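Local coordinates for protein putative phosphatase (PDB 3KYA) that is of unproven function, a putative phosphatase that binds zinc ions and joins an IPT/TIG domain to a beta-propeller-like array of antiparallel sheets, at residues A[11-14]-A[15-18]; A[144-148]-A[149-153]; A[305-308]-A[309-313]. All blocks are in the same frame, centred on the assembly; numbering follows the deposited sequence.

Contact 1 (A[11-14]-A[15-18])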
loop_
_atom_site.group_PDB
_atom_site.type_symbol
_atom_site.label_atom_id
_atom_site.label_comp_id
_atom_site.label_asym_id
_atom_site.label_seq_id
_atom_site.Cartn_x
_atom_site.Cartn_y
_atom_site.Cartn_z
ATOM N N ALA A 11 -41.638 1.366 14.271
ATOM C CA ALA A 11 -41.811 -0.092 14.259
ATOM C C ALA A 11 -42.302 -0.591 12.899
ATOM O O ALA A 11 -42.942 0.151 12.155
ATOM C CB ALA A 11 -42.773 -0.522 15.356
ATOM N N PHE A 12 -41.996 -1.846 12.583
ATOM C CA PHE A 12 -42.453 -2.484 11.347
ATOM C C PHE A 12 -43.969 -2.628 11.349
ATOM O O PHE A 12 -44.546 -3.044 12.349
ATOM C CB PHE A 12 -41.794 -3.861 11.182
ATOM C CG PHE A 12 -42.347 -4.688 10.047
ATOM C CD1 PHE A 12 -42.317 -4.217 8.738
ATOM C CD2 PHE A 12 -42.848 -5.965 10.282
ATOM C CE1 PHE A 12 -42.806 -4.987 7.689
ATOM C CE2 PHE A 12 -43.338 -6.738 9.247
ATOM C CZ PHE A 12 -43.320 -6.251 7.946
ATOM N N ASP A 13 -44.604 -2.259 10.237
ATOM C CA ASP A 13 -46.060 -2.371 10.079
ATOM C C ASP A 13 -46.327 -3.347 8.926
ATOM O O ASP A 13 -46.184 -2.978 7.756
ATOM C CB ASP A 13 -46.673 -0.997 9.806
ATOM C CG ASP A 13 -48.205 -1.009 9.826
ATOM O OD1 ASP A 13 -48.810 -2.084 9.642
ATOM O OD2 ASP A 13 -48.802 0.073 10.025
ATOM N N PRO A 14 -46.707 -4.603 9.246
ATOM C CA PRO A 14 -46.914 -5.622 8.208
ATOM C C PRO A 14 -48.089 -5.379 7.248
ATOM O O PRO A 14 -48.218 -6.116 6.275
ATOM C CB PRO A 14 -47.142 -6.908 9.014
ATOM C CG PRO A 14 -47.576 -6.463 10.339
ATOM C CD PRO A 14 -46.898 -5.158 10.598
ATOM N N SER A 15 -48.933 -4.383 7.524
ATOM C CA SER A 15 -50.042 -4.039 6.626
ATOM C C SER A 15 -49.613 -3.003 5.580
ATOM O O SER A 15 -50.397 -2.658 4.702
ATOM C CB SER A 15 -51.235 -3.506 7.411
ATOM O OG SER A 15 -50.901 -2.311 8.092
ATOM N N LYS A 16 -48.372 -2.517 5.678
ATOM C CA LYS A 16 -47.828 -1.529 4.754
ATOM C C LYS A 16 -46.674 -2.104 3.952
ATOM O O LYS A 16 -45.940 -2.969 4.443
ATOM C CB LYS A 16 -47.325 -0.304 5.521
ATOM C CG LYS A 16 -48.398 0.498 6.260
ATOM C CD LYS A 16 -49.404 1.111 5.283
ATOM C CE LYS A 16 -50.257 2.194 5.930
ATOM N NZ LYS A 16 -51.120 1.687 7.024
ATOM N N PRO A 17 -46.481 -1.607 2.717
ATOM C CA PRO A 17 -45.372 -2.113 1.925
ATOM C C PRO A 17 -44.018 -1.767 2.533
ATOM O O PRO A 17 -43.924 -0.903 3.408
ATOM C CB PRO A 17 -45.539 -1.396 0.576
ATOM C CG PRO A 17 -46.389 -0.208 0.858
ATOM C CD PRO A 17 -47.282 -0.603 1.986
ATOM N N VAL A 18 -42.995 -2.489 2.097
ATOM C CA VAL A 18 -41.622 -2.195 2.448
ATOM C C VAL A 18 -41.088 -1.547 1.181
ATOM O O VAL A 18 -41.409 -1.992 0.069
ATOM C CB VAL A 18 -40.814 -3.448 2.803
ATOM C CG1 VAL A 18 -39.331 -3.110 2.933
ATOM C CG2 VAL A 18 -41.336 -4.064 4.083
#
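Asp13 OD1 takes two hydrogen bonds from Ser15, one from the hydroxyl and one from the backbone. Ser15 OG donates to Asp13 OD1 at 2.6 Å, from above the carboxylate plane. Ser15 N reaches the same Asp13 OD1 at 3.1 Å, on its anti side and tilted from that plane, with an N-H...O angle of 157°. Both donors lie on one face of the carboxylate, so this single oxygen is gripped by a residue two positions further on, the pattern of an Asx turn. The serine hydroxyl can fold back on it because chi1 of 62° sets OG between its own backbone N and carbonyl carbon.

The main chain closes round the same point in a type I beta turn from Asp13 to Lys16, with Pro14 and Ser15 at its corners. Its bond runs from Lys16 N to Asp13 O, 3.1 Å long. The lysine chain, bent at chi2 and chi4, crosses the aspartate obliquely and lays CG 3.8 Å from Asp13 OD2. Lys16 NZ stays 4.1 Å from Asp13 OD2, too far for a direct ionic pair, though the opposite charges probably still attract.

Beyond the turn, Phe12 and Val18 meet at about a right angle, Phe12 CE1 lying 4.0 Å from Val18 CG2. Both side chains also rest on Val91 of strand 91-94 and Val84 of strand 80-84, while the side-chain amide of Asn40 hydrogen-bonds to Asp13 N and Pro17 O. The turn thus leads the chain into strand 19-28 of the IPT/TIG domain at the surface.

Contact 2 (A[144-148]-A[149-153]). With ZN (zinc ion), chain X; EDO (1,2-ethanediol), chain H; EDO (1,2-ethanediol), chain L.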
loop_
_atom_site.group_PDB
_atom_site.type_symbol
_atom_site.label_atom_id
_atom_site.label_comp_id
_atom_site.label_asym_id
_atom_site.label_seq_id
_atom_site.Cartn_x
_atom_site.Cartn_y
_atom_site.Cartn_z
ATOM N N LEU A 144 6.370 -24.924 -13.237
ATOM C CA LEU A 144 5.491 -24.793 -14.387
ATOM C C LEU A 144 6.075 -23.957 -15.523
ATOM O O LEU A 144 6.833 -23.013 -15.285
ATOM C CB LEU A 144 4.180 -24.142 -13.923
ATOM C CG LEU A 144 3.285 -24.895 -12.938
ATOM C CD1 LEU A 144 2.130 -23.984 -12.462
ATOM C CD2 LEU A 144 2.726 -26.199 -13.538
ATOM N N ALA A 145 5.700 -24.284 -16.765
ATOM C CA ALA A 145 6.116 -23.488 -17.930
ATOM C C ALA A 145 5.203 -23.694 -19.128
ATOM O O ALA A 145 4.910 -24.835 -19.491
ATOM C CB ALA A 145 7.582 -23.803 -18.328
ATOM N N PHE A 146 4.719 -22.601 -19.709
ATOM C CA PHE A 146 3.925 -22.674 -20.934
ATOM C C PHE A 146 4.789 -22.900 -22.171
ATOM O O PHE A 146 5.910 -22.410 -22.246
ATOM C CB PHE A 146 3.207 -21.351 -21.255
ATOM C CG PHE A 146 2.075 -20.988 -20.331
ATOM C CD1 PHE A 146 0.913 -21.744 -20.304
ATOM C CD2 PHE A 146 2.148 -19.847 -19.543
ATOM C CE1 PHE A 146 -0.149 -21.387 -19.476
ATOM C CE2 PHE A 146 1.095 -19.495 -18.708
ATOM C CZ PHE A 146 -0.045 -20.262 -18.675
ATOM N N ASP A 147 4.234 -23.584 -23.174
ATOM C CA ASP A 147 4.860 -23.635 -24.485
ATOM C C ASP A 147 4.696 -22.207 -25.049
ATOM O O ASP A 147 3.567 -21.753 -25.210
ATOM C CB ASP A 147 4.151 -24.659 -25.368
ATOM C CG ASP A 147 4.742 -24.769 -26.777
ATOM O OD1 ASP A 147 5.457 -23.856 -27.229
ATOM O OD2 ASP A 147 4.452 -25.790 -27.462
ATOM N N PRO A 148 5.809 -21.486 -25.325
ATOM C CA PRO A 148 5.651 -20.111 -25.836
ATOM C C PRO A 148 4.838 -20.007 -27.123
ATOM O O PRO A 148 4.282 -18.947 -27.388
ATOM C CB PRO A 148 7.101 -19.635 -26.052
ATOM C CG PRO A 148 7.937 -20.515 -25.178
ATOM C CD PRO A 148 7.231 -21.846 -25.162
ATOM N N LEU A 149 4.735 -21.092 -27.899
ATOM C CA LEU A 149 3.977 -21.069 -29.131
ATOM C C LEU A 149 2.522 -21.505 -28.937
ATOM O O LEU A 149 1.742 -21.420 -29.867
ATOM C CB LEU A 149 4.631 -21.968 -30.184
ATOM C CG LEU A 149 6.109 -21.742 -30.465
ATOM C CD1 LEU A 149 6.553 -22.672 -31.614
ATOM C CD2 LEU A 149 6.403 -20.280 -30.797
ATOM N N ASN A 150 2.158 -21.978 -27.751
ATOM C CA ASN A 150 0.787 -22.423 -27.491
ATOM C C ASN A 150 0.501 -22.450 -26.002
ATOM O O ASN A 150 0.848 -23.409 -25.306
ATOM C CB ASN A 150 0.551 -23.805 -28.125
ATOM C CG ASN A 150 -0.864 -24.327 -27.905
ATOM O OD1 ASN A 150 -1.699 -23.658 -27.306
ATOM N ND2 ASN A 150 -1.131 -25.528 -28.390
ATOM N N LYS A 151 -0.127 -21.388 -25.502
ATOM C CA LYS A 151 -0.401 -21.278 -24.067
ATOM C C LYS A 151 -1.512 -22.220 -23.553
ATOM O O LYS A 151 -1.809 -22.219 -22.367
ATOM C CB LYS A 151 -0.607 -19.806 -23.628
ATOM C CG LYS A 151 0.726 -19.042 -23.579
ATOM C CD LYS A 151 0.635 -17.711 -22.843
ATOM C CE LYS A 151 -0.210 -16.731 -23.566
ATOM N NZ LYS A 151 -0.205 -15.408 -22.879
ATOM N N ASP A 152 -2.109 -23.020 -24.441
ATOM C CA ASP A 152 -3.005 -24.093 -24.029
ATOM C C ASP A 152 -2.161 -25.249 -23.447
ATOM O O ASP A 152 -2.697 -26.123 -22.748
ATOM C CB ASP A 152 -3.829 -24.647 -25.200
ATOM C CG ASP A 152 -4.833 -23.653 -25.760
ATOM O OD1 ASP A 152 -5.221 -22.713 -25.047
ATOM O OD2 ASP A 152 -5.285 -23.860 -26.914
ATOM N N HIS A 153 -0.862 -25.276 -23.756
ATOM C CA HIS A 153 0.017 -26.336 -23.277
ATOM C C HIS A 153 0.873 -25.870 -22.118
ATOM O O HIS A 153 1.804 -25.082 -22.308
ATOM C CB HIS A 153 0.896 -26.894 -24.397
ATOM C CG HIS A 153 0.143 -27.707 -25.405
ATOM N ND1 HIS A 153 0.711 -28.145 -26.584
ATOM C CD2 HIS A 153 -1.148 -28.122 -25.432
ATOM C CE1 HIS A 153 -0.185 -28.832 -27.269
ATOM N NE2 HIS A 153 -1.322 -28.825 -26.595
HETATM ZN ZN ZN X . -3.058 -29.885 -27.194
HETATM C C1 EDO H . 1.264 -17.809 -28.858
HETATM O O1 EDO H . 0.254 -17.202 -29.675
HETATM C C2 EDO H . 0.702 -18.248 -27.503
HETATM O O2 EDO H . -0.401 -19.162 -27.657
HETATM C C1 EDO L . 3.123 -26.167 -31.199
HETATM O O1 EDO L . 2.646 -26.214 -32.545
HETATM C C2 EDO L . 1.996 -25.730 -30.288
HETATM O O2 EDO L . 1.171 -26.848 -29.937
HETATM O O HOH W 1 3.481 -28.165 -26.896
HETATM O O HOH W 2 -2.820 -29.287 -29.274
HETATM O O HOH W 3 -2.193 -31.542 -27.443
HETATM O O HOH W 4 -4.491 -31.443 -28.081
HETATM O O HOH W 5 -4.397 -28.581 -27.099
#
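Backbone hydrogen bonds fold Asp147 and His153 together: Asp147 N donates to His153 O at 3.0 Å, almost in line with the C=O bond, and Asn150 N closes a type I turn onto Asp147 O. A second type I turn, from Asn150 to His153, follows at once. Side-chain oxygens brace both turns. With CG anti to the backbone N (chi1 180°), the Asp147 carboxylate receives Leu149 N on OD1 at 2.9 Å, from above its plane, and Asn150 OD1 accepts from Asp152 N in an Asx turn. The two turns form the connection between the neighbouring antiparallel strands 141-147 and 153-159, the former at one edge of its sheet.

Zinc is bound by His153 NE2 at 2.1 Å, with four waters and Asp168 completing the site. On the other ring nitrogen, a water in the imidazole plane accepts from His153 ND1 at 2.8 Å and donates to Asp147 OD2, so that Asp147, from behind the first shell, probably helps to fix the ring's rotation. Asp147 OD2 also pairs with Arg228. Asn150 ND2 lies over one imidazole face, 3.6 Å above the plane.

In the apolar part, Lys151 CG passes over one face of the Phe146 ring, 4.0 Å from Phe146 CG, while Lys151 NZ continues to Asp452 and Asp453.

Contact 3 (A[305-308]-A[309-313])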
loop_
_atom_site.group_PDB
_atom_site.type_symbol
_atom_site.label_atom_id
_atom_site.label_comp_id
_atom_site.label_asym_id
_atom_site.label_seq_id
_atom_site.Cartn_x
_atom_site.Cartn_y
_atom_site.Cartn_z
ATOM N N THR A 305 29.987 -16.262 -7.820
ATOM C CA THR A 305 29.307 -17.101 -6.847
ATOM C C THR A 305 28.417 -16.080 -6.135
ATOM O O THR A 305 28.897 -15.000 -5.787
ATOM C CB THR A 305 30.277 -17.799 -5.894
ATOM O OG1 THR A 305 31.194 -16.842 -5.346
ATOM C CG2 THR A 305 31.071 -18.879 -6.638
ATOM N N ILE A 306 27.140 -16.376 -5.907
ATOM C CA ILE A 306 26.260 -15.349 -5.327
ATOM C C ILE A 306 26.389 -15.112 -3.814
ATOM O O ILE A 306 26.113 -14.017 -3.360
ATOM C CB ILE A 306 24.756 -15.569 -5.714
ATOM C CG1 ILE A 306 24.114 -16.729 -4.939
ATOM C CG2 ILE A 306 24.638 -15.746 -7.244
ATOM C CD1 ILE A 306 22.595 -16.934 -5.245
ATOM N N ALA A 307 26.786 -16.137 -3.060
ATOM C CA ALA A 307 26.909 -16.062 -1.607
ATOM C C ALA A 307 27.881 -17.128 -1.085
ATOM O O ALA A 307 29.027 -17.184 -1.525
ATOM C CB ALA A 307 25.537 -16.209 -0.950
ATOM N N ASP A 308 27.405 -17.987 -0.188
ATOM C CA ASP A 308 28.220 -19.044 0.412
ATOM C C ASP A 308 27.946 -20.400 -0.224
ATOM O O ASP A 308 27.048 -20.520 -1.055
ATOM C CB ASP A 308 27.920 -19.089 1.898
ATOM C CG ASP A 308 28.300 -17.820 2.573
ATOM O OD1 ASP A 308 29.509 -17.477 2.525
ATOM O OD2 ASP A 308 27.392 -17.181 3.147
ATOM N N PRO A 309 28.739 -21.421 0.139
ATOM C CA PRO A 309 28.506 -22.740 -0.453
ATOM C C PRO A 309 27.172 -23.353 -0.055
ATOM O O PRO A 309 26.590 -22.970 0.964
ATOM C CB PRO A 309 29.656 -23.585 0.115
ATOM C CG PRO A 309 30.720 -22.602 0.418
ATOM C CD PRO A 309 30.008 -21.381 0.887
ATOM N N SER A 310 26.711 -24.300 -0.861
ATOM C CA SER A 310 25.462 -25.007 -0.619
ATOM C C SER A 310 24.276 -24.037 -0.686
ATOM O O SER A 310 23.475 -23.957 0.242
ATOM C CB SER A 310 25.519 -25.753 0.717
ATOM O OG SER A 310 26.585 -26.703 0.700
ATOM N N TRP A 311 24.196 -23.315 -1.803
ATOM C CA TRP A 311 23.188 -22.286 -2.012
ATOM C C TRP A 311 22.262 -22.758 -3.134
ATOM O O TRP A 311 22.684 -22.862 -4.288
ATOM C CB TRP A 311 23.879 -20.969 -2.382
ATOM C CG TRP A 311 23.471 -19.810 -1.485
ATOM C CD1 TRP A 311 22.802 -18.665 -1.839
ATOM C CD2 TRP A 311 23.704 -19.714 -0.072
ATOM N NE1 TRP A 311 22.627 -17.862 -0.731
ATOM C CE2 TRP A 311 23.153 -18.493 0.364
ATOM C CE3 TRP A 311 24.314 -20.556 0.871
ATOM C CZ2 TRP A 311 23.210 -18.082 1.700
ATOM C CZ3 TRP A 311 24.372 -20.148 2.201
ATOM C CH2 TRP A 311 23.827 -18.923 2.599
ATOM N N GLU A 312 21.023 -23.081 -2.779
ATOM C CA GLU A 312 20.043 -23.592 -3.739
ATOM C C GLU A 312 19.203 -22.450 -4.277
ATOM O O GLU A 312 18.460 -21.826 -3.511
ATOM C CB GLU A 312 19.140 -24.612 -3.056
ATOM C CG GLU A 312 18.208 -25.338 -4.021
ATOM C CD GLU A 312 17.215 -26.241 -3.331
ATOM O OE1 GLU A 312 17.188 -26.306 -2.085
ATOM O OE2 GLU A 312 16.446 -26.904 -4.050
ATOM N N PHE A 313 19.270 -22.188 -5.583
ATOM C CA PHE A 313 18.519 -21.047 -6.129
ATOM C C PHE A 313 18.182 -21.115 -7.603
ATOM O O PHE A 313 18.827 -21.826 -8.370
ATOM C CB PHE A 313 19.283 -19.723 -5.869
ATOM C CG PHE A 313 20.581 -19.584 -6.632
ATOM C CD1 PHE A 313 21.775 -20.084 -6.110
ATOM C CD2 PHE A 313 20.622 -18.922 -7.851
ATOM C CE1 PHE A 313 22.975 -19.945 -6.806
ATOM C CE2 PHE A 313 21.826 -18.779 -8.557
ATOM C CZ PHE A 313 23.000 -19.299 -8.031
#
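Ile306 and Ala307, packed against the faces of Phe313 and Trp311, make up this local contact in the connection from strand 300-305 to strand 313-317, where the chain passes from one four-stranded antiparallel sheet to the next. Ile306 brings its CD1 methyl squarely over the Phe313 ring, 3.4 Å from the centroid and 12° off the ring normal, a CH-pi contact. The two side chains come from opposite directions; a chi1 of 75° puts Ile306 CG1 between the backbone N and carbonyl carbon, from where the extended branch reaches the ring. The same CD1 also meets the edge of the indole, 3.8 Å from Trp311 CD1.

One face of the Trp311 indole is overlaid by residues of 305-308. Ala307 CB stands 3.6 Å from the centroid of the five-membered ring in a second CH-pi contact, and Asp308 N lies above the ring system. Asp308 runs alongside Trp311, its CB 3.7 Å from Trp311 CZ3 and its carboxylate 77° from the ring plane, while Asp308 OD2 is hydrogen-bonded to Tyr356 OH. Trp311 NE1 is satisfied by Tyr333 of strand 333-340. A leucine in place of Trp311 would probably leave the Ala307 methyl without its aromatic face and Tyr333 without its indole donor.

With no hydrogen bond across the contact, the side chains probably meet through dispersion and CH-pi attraction, while the backbone bonds to residues such as Gly269 and Tyr266.

How the contacts relate
All three contacts are local, formed where the chain turns or joins strands, but they share no strand. Contact 1 lies at the surface of the IPT/TIG domain, about 60 Å from contact 2 and 73 Å from contact 3, centre to centre. Contacts 2 and 3 belong to the array of antiparallel sheets, their nearest atoms about 14 Å apart. The surface contacts 1 and 2 use the same device, an aspartate oxygen accepting the backbone N two residues on within a type I turn, though contact 2 adds a zinc site. Contact 3, partly buried and away from the zinc sites, relies on aromatic faces and methyl groups instead.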